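Side-chain contacts in nitronate monooxygenase family protein (Pseudomonas aeruginosa, PDB 4QIT), which catalyses the FMN-dependent oxidative denitrification of alkyl nitronates with molecular oxygen, the toxin propionate 3-nitronate being its best and presumed physiological substrate: residues 9-12 and 16-19; 149-152 and 157-160; 166-171 and 177-182; 170-175 and 215-220; 206-211 and 237-242. The protein carries 1 engineered substitution. All blocks are in the same frame, centred on the assembly; numbering follows the deposited sequence.

Contact 1. Residues 9-12 and 16-19; sequences DRFT and GIQQ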
# COMPACT_ATOMS: atom_id res chain seq x y z
N ASP A 9 25.81 -1.60 -8.04
CA ASP A 9 27.00 -1.33 -8.84
C ASP A 9 26.60 -1.05 -10.29
O ASP A 9 27.11 -0.12 -10.91
CB ASP A 9 27.97 -2.52 -8.79
CG ASP A 9 28.82 -2.53 -7.53
OD1 ASP A 9 28.83 -1.52 -6.80
OD2 ASP A 9 29.48 -3.56 -7.28
N ARG A 10 25.69 -1.85 -10.82
CA ARG A 10 25.24 -1.67 -12.19
C ARG A 10 24.57 -0.32 -12.38
O ARG A 10 24.83 0.39 -13.36
CB ARG A 10 24.26 -2.77 -12.58
CG ARG A 10 24.84 -4.16 -12.62
CD ARG A 10 23.77 -5.13 -13.08
NE ARG A 10 24.14 -6.52 -12.89
CZ ARG A 10 23.32 -7.53 -13.16
NH1 ARG A 10 22.10 -7.29 -13.63
NH2 ARG A 10 23.71 -8.78 -12.96
N PHE A 11 23.70 0.05 -11.45
CA PHE A 11 22.93 1.27 -11.61
C PHE A 11 23.78 2.52 -11.43
O PHE A 11 23.65 3.48 -12.20
CB PHE A 11 21.77 1.30 -10.62
CG PHE A 11 20.88 2.50 -10.79
CD1 PHE A 11 19.81 2.45 -11.66
CD2 PHE A 11 21.11 3.67 -10.07
CE1 PHE A 11 18.98 3.56 -11.83
CE2 PHE A 11 20.28 4.77 -10.23
CZ PHE A 11 19.22 4.71 -11.11
N THR A 12 24.62 2.53 -10.40
CA THR A 12 25.49 3.66 -10.16
C THR A 12 26.42 3.87 -11.35
O THR A 12 26.69 5.00 -11.73
CB THR A 12 26.28 3.51 -8.85
OG1 THR A 12 27.11 4.65 -8.65
CG2 THR A 12 27.15 2.29 -8.86
N GLY A 16 25.92 8.60 -13.62
CA GLY A 16 27.33 8.90 -13.44
C GLY A 16 27.79 8.92 -11.99
O GLY A 16 28.69 9.68 -11.67
N ILE A 17 27.18 8.11 -11.13
CA ILE A 17 27.13 8.45 -9.70
C ILE A 17 27.75 7.44 -8.75
O ILE A 17 28.05 6.31 -9.14
CB ILE A 17 25.68 8.75 -9.25
CG1 ILE A 17 24.84 7.46 -9.27
CG2 ILE A 17 25.08 9.83 -10.14
CD1 ILE A 17 23.32 7.71 -9.12
N GLN A 18 27.91 7.83 -7.49
CA GLN A 18 28.53 6.98 -6.49
C GLN A 18 27.53 6.19 -5.63
O GLN A 18 27.83 5.09 -5.17
CB GLN A 18 29.46 7.79 -5.58
CG GLN A 18 30.65 8.41 -6.31
CD GLN A 18 31.58 7.36 -6.89
OE1 GLN A 18 31.94 6.40 -6.21
NE2 GLN A 18 31.95 7.52 -8.16
N GLN A 19 26.34 6.76 -5.40
CA GLN A 19 25.37 6.16 -4.48
C GLN A 19 24.04 5.93 -5.18
O GLN A 19 23.60 6.76 -5.94
CB GLN A 19 25.14 7.06 -3.26
CG GLN A 19 26.40 7.38 -2.48
CD GLN A 19 27.06 6.14 -1.92
OE1 GLN A 19 26.42 5.10 -1.73
NE2 GLN A 19 28.36 6.24 -1.64

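Contact 2. Residues 149-152 and 157-160; sequences RALQ and RVLV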
# COMPACT_ATOMS: atom_id res chain seq x y z
N ARG A 149 14.53 7.23 -27.66
CA ARG A 149 15.75 6.96 -28.43
C ARG A 149 16.56 8.22 -28.74
O ARG A 149 17.79 8.21 -28.66
CB ARG A 149 15.39 6.26 -29.74
CG ARG A 149 14.95 4.82 -29.58
CD ARG A 149 16.04 3.96 -28.96
NE ARG A 149 15.56 2.61 -28.67
CZ ARG A 149 16.21 1.73 -27.92
NH1 ARG A 149 17.37 2.07 -27.37
NH2 ARG A 149 15.71 0.53 -27.70
N ALA A 150 15.86 9.29 -29.10
CA ALA A 150 16.52 10.55 -29.42
C ALA A 150 17.31 11.08 -28.22
O ALA A 150 18.43 11.57 -28.38
CB ALA A 150 15.51 11.57 -29.89
N LEU A 151 16.73 10.98 -27.03
CA LEU A 151 17.42 11.39 -25.80
C LEU A 151 18.63 10.51 -25.55
O LEU A 151 19.71 10.99 -25.20
CB LEU A 151 16.46 11.32 -24.61
CG LEU A 151 15.30 12.31 -24.62
CD1 LEU A 151 14.18 11.87 -23.68
CD2 LEU A 151 15.78 13.70 -24.23
N GLN A 152 18.46 9.20 -25.73
CA GLN A 152 19.54 8.25 -25.50
C GLN A 152 20.68 8.45 -26.49
O GLN A 152 21.84 8.21 -26.16
CB GLN A 152 18.99 6.82 -25.54
CG GLN A 152 18.09 6.49 -24.32
CD GLN A 152 17.25 5.25 -24.51
OE1 GLN A 152 16.82 4.92 -25.62
NE2 GLN A 152 16.98 4.55 -23.41
N ARG A 157 20.32 9.17 -19.93
CA ARG A 157 19.64 8.00 -19.39
C ARG A 157 18.17 8.35 -19.14
O ARG A 157 17.88 9.42 -18.60
CB ARG A 157 20.27 7.54 -18.08
CG ARG A 157 21.76 7.27 -18.16
CD ARG A 157 22.09 6.21 -19.18
NE ARG A 157 23.48 5.79 -19.08
CZ ARG A 157 24.14 5.16 -20.04
NH1 ARG A 157 23.54 4.86 -21.18
NH2 ARG A 157 25.41 4.81 -19.85
N VAL A 158 17.26 7.47 -19.54
CA VAL A 158 15.82 7.76 -19.44
C VAL A 158 15.12 6.86 -18.43
O VAL A 158 15.19 5.62 -18.52
CB VAL A 158 15.12 7.62 -20.81
CG1 VAL A 158 13.61 7.82 -20.66
CG2 VAL A 158 15.71 8.61 -21.82
N LEU A 159 14.45 7.49 -17.46
CA LEU A 159 13.68 6.75 -16.46
C LEU A 159 12.20 7.05 -16.65
O LEU A 159 11.83 8.17 -17.02
CB LEU A 159 14.07 7.17 -15.04
CG LEU A 159 15.53 7.19 -14.59
CD1 LEU A 159 15.60 7.03 -13.08
CD2 LEU A 159 16.38 6.14 -15.27
N VAL A 160 11.34 6.07 -16.37
CA VAL A 160 9.90 6.30 -16.36
C VAL A 160 9.28 5.65 -15.14
O VAL A 160 9.63 4.52 -14.78
CB VAL A 160 9.21 5.76 -17.64
CG1 VAL A 160 7.72 6.13 -17.65
CG2 VAL A 160 9.86 6.29 -18.91

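Contact 3. Residues 166-171 and 177-182; sequences EEAALV and DAVVAQ. With FMN (flavin mononucleotide), chain C.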
# COMPACT_ATOMS: atom_id res chain seq x y z
N GLU A 166 1.90 -4.01 -15.52
CA GLU A 166 1.41 -3.64 -16.85
C GLU A 166 2.03 -2.32 -17.31
O GLU A 166 2.44 -2.17 -18.46
CB GLU A 166 -0.12 -3.59 -16.89
CG GLU A 166 -0.83 -4.94 -16.66
CD GLU A 166 -0.68 -5.50 -15.25
OE1 GLU A 166 -0.47 -4.71 -14.29
OE2 GLU A 166 -0.75 -6.74 -15.09
N GLU A 167 2.11 -1.34 -16.41
CA GLU A 167 2.75 -0.08 -16.75
C GLU A 167 4.25 -0.27 -16.97
O GLU A 167 4.83 0.36 -17.85
CB GLU A 167 2.44 0.99 -15.69
CG GLU A 167 0.99 1.47 -15.77
CD GLU A 167 0.57 2.33 -14.59
OE1 GLU A 167 1.38 2.52 -13.66
OE2 GLU A 167 -0.59 2.81 -14.60
N ALA A 168 4.86 -1.16 -16.19
CA ALA A 168 6.28 -1.45 -16.35
C ALA A 168 6.56 -2.06 -17.73
O ALA A 168 7.60 -1.78 -18.32
CB ALA A 168 6.76 -2.37 -15.25
N ALA A 169 5.63 -2.87 -18.23
CA ALA A 169 5.78 -3.45 -19.57
C ALA A 169 5.80 -2.36 -20.64
O ALA A 169 6.53 -2.46 -21.64
CB ALA A 169 4.68 -4.46 -19.84
N LEU A 170 5.00 -1.32 -20.44
CA LEU A 170 4.96 -0.20 -21.37
C LEU A 170 6.25 0.61 -21.29
O LEU A 170 6.74 1.13 -22.30
CB LEU A 170 3.73 0.68 -21.11
CG LEU A 170 2.37 0.00 -21.30
CD1 LEU A 170 1.21 0.90 -20.89
CD2 LEU A 170 2.21 -0.44 -22.75
N VAL A 171 6.82 0.72 -20.09
CA VAL A 171 8.10 1.40 -19.94
C VAL A 171 9.19 0.65 -20.68
O VAL A 171 10.04 1.25 -21.34
CB VAL A 171 8.46 1.57 -18.45
CG1 VAL A 171 9.90 2.05 -18.27
CG2 VAL A 171 7.49 2.54 -17.81
N ASP A 177 15.81 3.22 -19.86
CA ASP A 177 16.95 2.61 -19.19
C ASP A 177 16.60 2.03 -17.82
O ASP A 177 17.29 1.13 -17.34
CB ASP A 177 18.07 3.63 -19.03
CG ASP A 177 18.61 4.11 -20.37
OD1 ASP A 177 19.40 3.37 -20.98
OD2 ASP A 177 18.25 5.23 -20.81
N ALA A 178 15.56 2.56 -17.18
CA ALA A 178 15.15 2.07 -15.87
C ALA A 178 13.70 2.43 -15.58
O ALA A 178 13.17 3.39 -16.13
CB ALA A 178 16.06 2.61 -14.77
N VAL A 179 13.08 1.64 -14.71
CA VAL A 179 11.71 1.89 -14.27
C VAL A 179 11.74 2.32 -12.81
O VAL A 179 12.44 1.73 -11.98
CB VAL A 179 10.80 0.65 -14.49
CG1 VAL A 179 11.28 -0.56 -13.67
CG2 VAL A 179 9.34 0.99 -14.15
N VAL A 180 11.02 3.40 -12.51
CA VAL A 180 10.85 3.83 -11.13
C VAL A 180 9.54 3.24 -10.63
O VAL A 180 8.45 3.64 -11.06
CB VAL A 180 10.82 5.35 -11.00
CG1 VAL A 180 10.61 5.75 -9.55
CG2 VAL A 180 12.11 5.97 -11.56
N ALA A 181 9.65 2.26 -9.75
CA ALA A 181 8.50 1.53 -9.24
C ALA A 181 7.90 2.32 -8.09
O ALA A 181 8.46 2.32 -6.99
CB ALA A 181 8.93 0.17 -8.77
N GLN A 182 6.77 2.98 -8.34
CA GLN A 182 6.14 3.80 -7.32
C GLN A 182 5.05 3.03 -6.58
O GLN A 182 3.99 2.74 -7.14
CB GLN A 182 5.55 5.06 -7.93
CG GLN A 182 5.07 6.05 -6.89
CD GLN A 182 4.08 7.06 -7.45
OE1 GLN A 182 3.06 6.69 -8.03
NE2 GLN A 182 4.37 8.36 -7.27
N1 FMN C . 7.13 12.78 -9.03
C2 FMN C . 7.25 13.30 -10.31
O2 FMN C . 7.42 12.54 -11.26
N3 FMN C . 7.22 14.66 -10.54
C4 FMN C . 7.04 15.51 -9.47
O4 FMN C . 6.99 16.72 -9.62
C4A FMN C . 6.90 14.99 -8.20
N5 FMN C . 6.71 15.86 -7.16
C5A FMN C . 6.59 15.39 -5.87
C6 FMN C . 6.41 16.31 -4.85
C7 FMN C . 6.30 15.90 -3.54
C7M FMN C . 6.13 16.96 -2.49
C8 FMN C . 6.33 14.53 -3.24
C8M FMN C . 6.19 14.06 -1.82
C9 FMN C . 6.50 13.61 -4.28
C9A FMN C . 6.64 14.03 -5.60
N10 FMN C . 6.82 13.13 -6.66
C10 FMN C . 6.94 13.62 -7.96
C1' FMN C . 6.85 11.65 -6.40
C2' FMN C . 8.25 11.10 -6.21
O2' FMN C . 8.89 11.01 -7.46
C3' FMN C . 8.21 9.70 -5.61
O3' FMN C . 7.27 8.87 -6.25
C4' FMN C . 7.79 9.83 -4.16
O4' FMN C . 8.35 11.01 -3.61
C5' FMN C . 8.33 8.64 -3.39
O5' FMN C . 7.60 8.62 -2.20
P FMN C . 8.22 9.12 -0.83
O1P FMN C . 9.72 9.04 -0.90
O2P FMN C . 7.62 8.26 0.24
O3P FMN C . 7.80 10.54 -0.70

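Contact 4. Residues 170-175 and 215-220; sequences LVEAAG and GSLPVV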
# COMPACT_ATOMS: atom_id res chain seq x y z
N LEU A 170 5.00 -1.32 -20.44
CA LEU A 170 4.96 -0.20 -21.37
C LEU A 170 6.25 0.61 -21.29
O LEU A 170 6.74 1.13 -22.30
CB LEU A 170 3.73 0.68 -21.11
CG LEU A 170 2.37 0.00 -21.30
CD1 LEU A 170 1.21 0.90 -20.89
CD2 LEU A 170 2.21 -0.44 -22.75
N VAL A 171 6.82 0.72 -20.09
CA VAL A 171 8.10 1.40 -19.94
C VAL A 171 9.19 0.65 -20.68
O VAL A 171 10.04 1.25 -21.34
CB VAL A 171 8.46 1.57 -18.45
CG1 VAL A 171 9.90 2.05 -18.27
CG2 VAL A 171 7.49 2.54 -17.81
N GLU A 172 9.15 -0.68 -20.59
CA GLU A 172 10.10 -1.53 -21.29
C GLU A 172 9.95 -1.34 -22.79
O GLU A 172 10.95 -1.19 -23.50
CB GLU A 172 9.90 -3.00 -20.92
CG GLU A 172 10.29 -3.34 -19.50
CD GLU A 172 9.83 -4.73 -19.08
OE1 GLU A 172 10.06 -5.09 -17.90
OE2 GLU A 172 9.25 -5.45 -19.92
N ALA A 173 8.71 -1.32 -23.27
CA ALA A 173 8.46 -1.17 -24.71
C ALA A 173 8.86 0.21 -25.25
O ALA A 173 9.14 0.36 -26.44
CB ALA A 173 6.99 -1.45 -25.02
N ALA A 174 8.89 1.21 -24.37
CA ALA A 174 9.30 2.56 -24.72
C ALA A 174 10.82 2.66 -24.83
O ALA A 174 11.35 3.65 -25.35
CB ALA A 174 8.78 3.55 -23.69
N GLY A 175 11.52 1.64 -24.33
CA GLY A 175 12.96 1.59 -24.44
C GLY A 175 13.74 2.28 -23.32
O GLY A 175 14.93 2.53 -23.47
N GLY A 215 13.31 -9.48 -14.14
CA GLY A 215 14.68 -9.60 -14.63
C GLY A 215 15.01 -8.80 -15.88
O GLY A 215 15.93 -9.15 -16.63
N SER A 216 14.26 -7.72 -16.12
CA SER A 216 14.48 -6.88 -17.29
C SER A 216 15.17 -5.58 -16.91
O SER A 216 16.39 -5.54 -16.75
CB SER A 216 13.15 -6.59 -17.98
OG SER A 216 12.14 -6.32 -17.03
N LEU A 217 14.38 -4.51 -16.76
CA LEU A 217 14.92 -3.20 -16.43
C LEU A 217 15.36 -3.11 -14.98
O LEU A 217 14.73 -3.71 -14.09
CB LEU A 217 13.90 -2.10 -16.70
CG LEU A 217 13.56 -1.82 -18.16
CD1 LEU A 217 12.69 -0.59 -18.28
CD2 LEU A 217 14.82 -1.66 -18.97
N PRO A 218 16.42 -2.34 -14.72
CA PRO A 218 16.75 -1.96 -13.35
C PRO A 218 15.55 -1.28 -12.72
O PRO A 218 14.88 -0.47 -13.37
CB PRO A 218 17.89 -0.95 -13.53
CG PRO A 218 18.49 -1.29 -14.86
CD PRO A 218 17.34 -1.74 -15.71
N VAL A 219 15.27 -1.62 -11.46
CA VAL A 219 14.11 -1.11 -10.75
C VAL A 219 14.54 -0.13 -9.68
O VAL A 219 15.35 -0.47 -8.81
CB VAL A 219 13.33 -2.26 -10.09
CG1 VAL A 219 12.12 -1.71 -9.31
CG2 VAL A 219 12.86 -3.26 -11.13
N VAL A 220 14.02 1.09 -9.74
CA VAL A 220 14.27 2.10 -8.71
C VAL A 220 13.06 2.11 -7.79
O VAL A 220 11.96 2.43 -8.24
CB VAL A 220 14.47 3.51 -9.31
CG1 VAL A 220 14.76 4.53 -8.23
CG2 VAL A 220 15.60 3.50 -10.35

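Contact 5. Residues 206-211 and 237-242; sequences ALVRLL and LGASAV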
# COMPACT_ATOMS: atom_id res chain seq x y z
N ALA A 206 5.43 -5.22 -2.47
CA ALA A 206 4.98 -6.12 -3.54
C ALA A 206 5.45 -5.63 -4.91
O ALA A 206 5.97 -6.42 -5.71
CB ALA A 206 3.46 -6.28 -3.53
N LEU A 207 5.28 -4.34 -5.19
CA LEU A 207 5.59 -3.83 -6.52
C LEU A 207 7.06 -4.00 -6.90
O LEU A 207 7.37 -4.45 -8.01
CB LEU A 207 5.20 -2.36 -6.66
CG LEU A 207 5.38 -1.77 -8.06
CD1 LEU A 207 4.48 -2.45 -9.10
CD2 LEU A 207 5.13 -0.28 -8.05
N VAL A 208 7.96 -3.66 -5.99
CA VAL A 208 9.39 -3.78 -6.28
C VAL A 208 9.78 -5.23 -6.55
O VAL A 208 10.51 -5.52 -7.50
CB VAL A 208 10.24 -3.19 -5.15
CG1 VAL A 208 11.73 -3.44 -5.39
CG2 VAL A 208 10.00 -1.70 -5.05
N ARG A 209 9.28 -6.14 -5.72
CA ARG A 209 9.58 -7.56 -5.90
C ARG A 209 9.04 -8.07 -7.23
O ARG A 209 9.72 -8.82 -7.94
CB ARG A 209 9.02 -8.38 -4.75
CG ARG A 209 9.46 -9.83 -4.83
CD ARG A 209 10.84 -10.05 -4.19
NE ARG A 209 11.39 -11.33 -4.61
CZ ARG A 209 12.29 -11.48 -5.58
NH1 ARG A 209 12.72 -12.69 -5.89
NH2 ARG A 209 12.77 -10.42 -6.23
N LEU A 210 7.82 -7.69 -7.58
CA LEU A 210 7.21 -8.13 -8.83
C LEU A 210 8.00 -7.65 -10.04
O LEU A 210 8.25 -8.41 -10.98
CB LEU A 210 5.77 -7.61 -8.93
CG LEU A 210 4.75 -8.26 -7.97
CD1 LEU A 210 3.44 -7.48 -7.93
CD2 LEU A 210 4.49 -9.72 -8.35
N LEU A 211 8.40 -6.38 -10.03
CA LEU A 211 9.14 -5.83 -11.14
C LEU A 211 10.57 -6.38 -11.22
O LEU A 211 11.08 -6.62 -12.31
CB LEU A 211 9.13 -4.30 -11.09
CG LEU A 211 8.00 -3.58 -11.82
CD1 LEU A 211 6.63 -4.27 -11.72
CD2 LEU A 211 7.92 -2.10 -11.45
N LEU A 237 14.72 -6.73 -2.01
CA LEU A 237 13.59 -7.07 -2.88
C LEU A 237 14.00 -7.17 -4.35
O LEU A 237 13.24 -7.66 -5.19
CB LEU A 237 12.46 -6.06 -2.72
CG LEU A 237 11.81 -6.06 -1.34
CD1 LEU A 237 10.86 -4.87 -1.22
CD2 LEU A 237 11.06 -7.36 -1.09
N GLY A 238 15.20 -6.69 -4.65
CA GLY A 238 15.73 -6.74 -6.00
C GLY A 238 15.90 -5.39 -6.68
O GLY A 238 16.25 -5.35 -7.85
N ALA A 239 15.66 -4.29 -5.97
CA ALA A 239 15.82 -2.97 -6.58
C ALA A 239 17.29 -2.70 -6.86
O ALA A 239 18.17 -3.24 -6.20
CB ALA A 239 15.26 -1.88 -5.66
N SER A 240 17.54 -1.84 -7.84
CA SER A 240 18.89 -1.39 -8.16
C SER A 240 19.22 -0.04 -7.55
O SER A 240 20.38 0.37 -7.53
CB SER A 240 19.08 -1.30 -9.67
OG SER A 240 18.90 -2.57 -10.27
N ALA A 241 18.19 0.66 -7.06
CA ALA A 241 18.35 1.98 -6.45
C ALA A 241 17.06 2.37 -5.75
O ALA A 241 16.07 1.64 -5.82
CB ALA A 241 18.72 3.02 -7.51
N VAL A 242 17.07 3.51 -5.07
CA VAL A 242 15.86 4.06 -4.47
C VAL A 242 15.65 5.50 -4.90
O VAL A 242 16.61 6.21 -5.27
CB VAL A 242 15.89 3.98 -2.92
CG1 VAL A 242 16.05 2.54 -2.47
CG2 VAL A 242 17.00 4.87 -2.33

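Contact 1. Residues 9-12 and 16-19
With CG1 held between its own backbone N and carbonyl carbon (chi1 69°) and the rest of the chain extended, I17 sends CD1 toward the ring of F11, whose side chain leaves the helix with CG opposite the backbone N (chi1 -176°). The two just meet: F11 CE2 lies 4.4 Å from I17 CD1, and the methyl approaches the ring obliquely. The firmer link is in the backbone. I17 N donates to T12 O over 3.2 Å, lying in the plane of that carbonyl, so the last turn of the helix is tied to the chain that follows it by a bond spanning five residues. I17 CG1 also passes 3.9 Å from T12 O, next to this bond. The modelled position of the T12 hydroxyl is doubtful, because it comes too close to the I17 carbonyl to be read as an interaction.

I17 packs on L44 and P71, while F11, its side chain about 13 Å from FMN, reaches inward to S240 and to residues at the starts of three barrel strands, A178, V220 and A241. A short N-terminal helix thus lies across the N-terminal ends of the parallel strands and closes the bottom of the TIM barrel.

Contact 2. Residues 149-152 and 157-160
Two donors, the Q152 side-chain amide through NE2 and the V158 backbone through N, grip one oxygen, OD2 of D177, while Q152 NE2 also bonds to G175 O. The polar end of Q152 is therefore spent on the turn leading into the next strand, and these bonds fix the amide end while its CG lies against V158. Helix and strand here are the second half of a beta-alpha-beta crossover of the TIM barrel, in which helix 145-153 packs outside strand 157-162.

Between the two segments themselves the contact is wholly apolar and centres on a single methyl of V158. Its CG1 stands opposite the backbone N (chi1 176°), which leaves CG2 beside that N and directed at the helix. Q152 has a chain that stays extended beyond CG, and this carries the amide past the valine, so that the aliphatic part touches it and the polar end goes on to its own partners. L151 and Q152 each cross V158 at about a right angle. L151 also packs against F138 of strand 135-139 and against L125, L128 and L129 of helix 124-131, so it meets both a neighbouring helix and the sheet.

V158 CG2 is 4.0 Å from L151 CB and 4.1 Å from L151 CD1, and on the glutamine it meets the CG methylene, with V158 CG2 and Q152 CG 4.1 Å apart.

Contact 3. Residues 166-171 and 177-182
The flat side-chain amide of Q182, at the C-terminal end of strand 178-182, meets the ribityl chain of FMN rather than the flavin ring. Its NE2 donates to O3' of FMN over 3.1 Å in a nearly straight bond (163° at the hydrogen). The same NE2 bonds to S189 O and the amide oxygen accepts from G191 N, so both ends of the group are held and its rotation is fixed. Q182 is an FMN-binding residue.

Toward the other end of the strand no flat groups take part, and aliphatic carbons carry the contact. V171 crosses V179 at about a right angle, with V171 CG1 4.1 Å from V179 CB; V171 CG1 also touches the backbone, lying 4.1 Å from A178 O. A more distant touch joins A168 CB to V179 CG2 at 4.4 Å.

At the start of the helix E166 forms a salt bridge with R271 of the second subunit. Helix 165-173 runs nearly antiparallel to the strand (158°), their axes 9.0 Å apart, as in a beta-alpha-beta crossover of the TIM barrel. V171 also rests on V160 of the preceding strand, 157-162, and A168 on L211 of helix 204-212.

Contact 4. Residues 170-175 and 215-220
E172 leaves the helix with CB directed at segment 215-220, and CG follows on the side of its backbone N (chi1 -69°). CG is the apolar part of the contact, lying 3.8 Å from both CG and CD1 of L217; the two chains run alongside each other, pointing opposite ways. Beyond CG the chain stays extended, which carries the carboxylate past the leucine to S216. There E172 CD is 3.5 Å from S216 OG, and at the tip S216 OG donates to E172 OE1 over only 2.6 Å. The hydroxyl comes from above the carboxylate plane, 53° out of it. OE1 is held a second time by a salt bridge from R214, just before the segment, and this positive group would probably stabilise the negative charge of the glutamate.

L217 CD1 also reaches V171 CG1, at 3.8 Å. One leucine methyl therefore bridges two successive residues of the helix.

The helix then ends in a Schellman motif, whose G175 has positive phi and bonds from its N to E172 O over 3.0 Å. Helix 165-173 is thus joined at its C-terminal end to the loop that leads into strand 219-222, the neighbour of strand 178-182: a helix-to-loop contact at the N-terminal end of the strands of a TIM barrel.

Contact 5. Residues 206-211 and 237-242
V208 and L237 stand at about a right angle to each other, with one valine methyl doing the touching. V208 CG1 lies 3.8 Å from L237 CB and 3.9 Å from A239 CB, so it bears on the residues before and after G238 at once. That methyl is placed opposite the V208 backbone N (chi1 174°), pointing across to the chain that leads into strand 241-244. Both V208 and A239 also touch A221 of strand 219-222, which makes this side of the contact part of the layer between helices and sheet.

R209 approaches L237 differently, at a slant. Its chain bends at chi2 (85°), which brings R209 CD to 4.1 Å from L237 CD2 and to 3.5 Å from L237 O. The guanidinium then reaches the same carbonyl: R209 NH2 donates to L237 O over 3.0 Å. The oxygen lies at the edge of the guanidinium but tilted from its plane, in a bent bond, and the donor sits well above the carbonyl plane (46° out of it), so the bond is not aligned with a lone pair. The main polar partner of R209 is elsewhere, D227 of the second subunit, which forms a salt bridge with NE; L237 also packs on A233 of that subunit. R209 thus links the turn after helix 228-236 with the second subunit.

L237 follows helix 228-236, whose end G238 closes with positive phi in a Schellman motif. The arrangement is a helix of the outer ring of a TIM barrel packed on the turn between the next helix and its strand, at the contact with the second subunit.

In the fold
Contacts 2, 3 and 5 are mainly buried, in the layer between the barrel strands and the outer helices, whereas contacts 1 and 4 lie partly at the surface. Contacts 3 and 4 share helix 165-173: the first sets it against its own following strand through aliphatic carbons, the second adds a charged and hydroxyl pair where the helix ends. Contact 2 does the same job one crossover earlier, and its polar side goes to the turn after helix 165-173. Contact 5 crosses contact 4 along the chain and, like E166 of contact 3, reaches the second subunit through a salt bridge. Contact 1, largely backbone-made, inserts F11 among strand starts belonging to contacts 3, 4 and 5.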